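Local coordinates for ferric vibriobactin ABC transporter, periplasmic ferric vibriobactin-binding protein (Vibrio cholerae, PDB 3R5T) that binds the iron-loaded siderophore vibriobactin in the periplasm and probably hands it to an ABC transporter for import into the cell, at residues L38-P43 / E138-T143. Numbering follows the deposited sequence. Where two conformers were deposited one is given.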
loop_
_atom_site.group_PDB
_atom_site.type_symbol
_atom_site.label_atom_id
_atom_site.label_comp_id
_atom_site.label_asym_id
_atom_site.label_seq_id
_atom_site.Cartn_x
_atom_site.Cartn_y
_atom_site.Cartn_z
ATOM N N LEU A 38 -10.388 -2.521 -6.286
ATOM C CA LEU A 38 -10.284 -2.598 -7.748
ATOM C C LEU A 38 -9.510 -3.839 -8.230
ATOM O O LEU A 38 -9.856 -4.446 -9.254
ATOM C CB LEU A 38 -9.645 -1.311 -8.288
ATOM C CG LEU A 38 -10.505 -0.052 -8.114
ATOM C CD1 LEU A 38 -9.699 1.213 -8.342
ATOM C CD2 LEU A 38 -11.721 -0.094 -9.029
ATOM N N ALA A 39 -8.474 -4.205 -7.480
ATOM C CA ALA A 39 -7.618 -5.331 -7.828
ATOM C C ALA A 39 -8.406 -6.635 -7.938
ATOM O O ALA A 39 -8.136 -7.446 -8.817
ATOM C CB ALA A 39 -6.504 -5.474 -6.781
ATOM N N ILE A 40 -9.376 -6.826 -7.049
ATOM C CA ILE A 40 -10.185 -8.047 -7.051
ATOM C C ILE A 40 -11.515 -7.888 -7.771
ATOM O O ILE A 40 -12.392 -8.752 -7.659
ATOM C CB ILE A 40 -10.416 -8.603 -5.629
ATOM C CG1 ILE A 40 -11.262 -7.638 -4.789
ATOM C CG2 ILE A 40 -9.064 -8.869 -4.944
ATOM C CD1 ILE A 40 -11.715 -8.242 -3.438
ATOM N N ASP A 41 -11.647 -6.795 -8.522
ATOM C CA ASP A 41 -12.870 -6.502 -9.272
ATOM C C ASP A 41 -14.110 -6.428 -8.393
ATOM O O ASP A 41 -15.196 -6.834 -8.804
ATOM C CB ASP A 41 -13.087 -7.535 -10.379
ATOM C CG ASP A 41 -12.030 -7.473 -11.448
ATOM O OD1 ASP A 41 -11.524 -6.367 -11.728
ATOM O OD2 ASP A 41 -11.693 -8.538 -12.005
ATOM N N ALA A 42 -13.961 -5.909 -7.181
ATOM C CA ALA A 42 -15.124 -5.728 -6.322
ATOM C C ALA A 42 -15.936 -4.534 -6.832
ATOM O O ALA A 42 -15.384 -3.592 -7.402
ATOM C CB ALA A 42 -14.703 -5.496 -4.881
ATOM N N PRO A 43 -17.252 -4.588 -6.639
ATOM C CA PRO A 43 -18.133 -3.529 -7.145
ATOM C C PRO A 43 -18.094 -2.294 -6.263
ATOM O O PRO A 43 -19.079 -1.926 -5.609
ATOM C CB PRO A 43 -19.510 -4.186 -7.119
ATOM C CG PRO A 43 -19.400 -5.251 -6.048
ATOM C CD PRO A 43 -18.001 -5.744 -6.109
ATOM N N GLU A 138 -13.113 -16.299 -5.037
ATOM C CA GLU A 138 -12.604 -16.859 -6.292
ATOM C C GLU A 138 -11.708 -15.845 -6.974
ATOM O O GLU A 138 -10.592 -16.166 -7.396
ATOM C CB GLU A 138 -13.741 -17.211 -7.252
ATOM C CG GLU A 138 -14.561 -18.423 -6.886
ATOM C CD GLU A 138 -15.311 -18.986 -8.087
ATOM O OE1 GLU A 138 -14.796 -18.858 -9.217
ATOM O OE2 GLU A 138 -16.398 -19.575 -7.904
ATOM N N GLN A 139 -12.223 -14.627 -7.109
ATOM C CA GLN A 139 -11.484 -13.561 -7.763
ATOM C C GLN A 139 -10.209 -13.240 -7.028
ATOM O O GLN A 139 -9.162 -13.062 -7.649
ATOM C CB GLN A 139 -12.336 -12.283 -7.834
ATOM C CG GLN A 139 -13.427 -12.319 -8.889
ATOM C CD GLN A 139 -14.579 -13.249 -8.539
ATOM O OE1 GLN A 139 -15.285 -13.742 -9.428
ATOM N NE2 GLN A 139 -14.773 -13.502 -7.251
ATOM N N ALA A 140 -10.290 -13.105 -5.716
ATOM C CA ALA A 140 -9.117 -12.734 -4.938
ATOM C C ALA A 140 -8.066 -13.828 -5.040
ATOM O O ALA A 140 -6.889 -13.558 -5.295
ATOM C CB ALA A 140 -9.495 -12.511 -3.488
ATOM N N GLU A 141 -8.492 -15.076 -4.871
ATOM C CA GLU A 141 -7.539 -16.171 -4.895
ATOM C C GLU A 141 -6.827 -16.268 -6.245
ATOM O O GLU A 141 -5.617 -16.493 -6.312
ATOM C CB GLU A 141 -8.219 -17.505 -4.515
ATOM C CG GLU A 141 -7.212 -18.649 -4.181
ATOM C CD GLU A 141 -7.805 -19.793 -3.360
ATOM O OE1 GLU A 141 -7.981 -19.656 -2.114
ATOM O OE2 GLU A 141 -8.073 -20.836 -3.958
ATOM N N ARG A 142 -7.582 -16.102 -7.326
ATOM C CA ARG A 142 -7.021 -16.141 -8.673
ATOM C C ARG A 142 -6.020 -15.008 -8.876
ATOM O O ARG A 142 -4.912 -15.214 -9.376
ATOM C CB ARG A 142 -8.140 -16.035 -9.706
ATOM C CG ARG A 142 -7.669 -15.923 -11.144
ATOM C CD ARG A 142 -8.775 -16.287 -12.125
ATOM N NE ARG A 142 -10.005 -15.525 -11.919
ATOM C CZ ARG A 142 -11.121 -16.024 -11.394
ATOM N NH1 ARG A 142 -11.171 -17.292 -11.012
ATOM N NH2 ARG A 142 -12.191 -15.251 -11.253
ATOM N N THR A 143 -6.439 -13.805 -8.504
ATOM C CA THR A 143 -5.574 -12.626 -8.633
ATOM C C THR A 143 -4.254 -12.786 -7.874
ATOM O O THR A 143 -3.166 -12.502 -8.401
ATOM C CB THR A 143 -6.315 -11.370 -8.154
ATOM O OG1 THR A 143 -7.486 -11.180 -8.956
ATOM C CG2 THR A 143 -5.423 -10.125 -8.270
#
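The Schellman turn that ends helix 31-39 packs here against the first turns of the long helix 137-155. Ile40 makes the apolar part of the contact. Its CG2 methyl lies 3.9 Å from both CA and CB of Ala140. CG2 is anti to the carbonyl carbon of Ile40, and this points the methyl at the helix backbone at Ala140, while CG1 sits between the backbone N and the carbonyl carbon (chi1 65°). Ala127 of helix 123-134 also touches the Ile40 side chain. The Ile40 carbonyl meets the preceding residue of the helix, Gln139: its O is 3.5 Å from Gln139 CB, with Gln139 CG a little farther off. Gln139 then bends at chi2 (72°), and its amide leads away from the turn, where NE2 makes a weak hydrogen bond to Leu136 O.

In the Schellman motif Asp41, with positive phi, is the C-prime residue. Asp41 N bonds to Leu38 O at 3.0 Å, and Ala42 N closes the wider loop to the carbonyl one residue before Leu38. Arg66 holds the same turn from outside, with a salt bridge to Asp41 OD1 and a hydrogen bond to Leu38 O. The chain then runs into strand 44-49 of the parallel sheet in the N-terminal lobe of this periplasmic binding protein, so the contact joins that lobe to the long helix that spans the two lobes.

One turn along the helix, Thr143 faces Ala39. Its OG1 is 3.8 Å from Ala39 O, and no hydrogen bond crosses the contact. The hydroxyl instead donates to Gln139 O at 2.8 Å from OG1, which lies tilted 34° from the carbonyl plane. Thr143 N reaches Gln139 O from the opposite face, so two bonds grip this oxygen. Leu272 of helix 272-286 touches both Ala39 and Thr143.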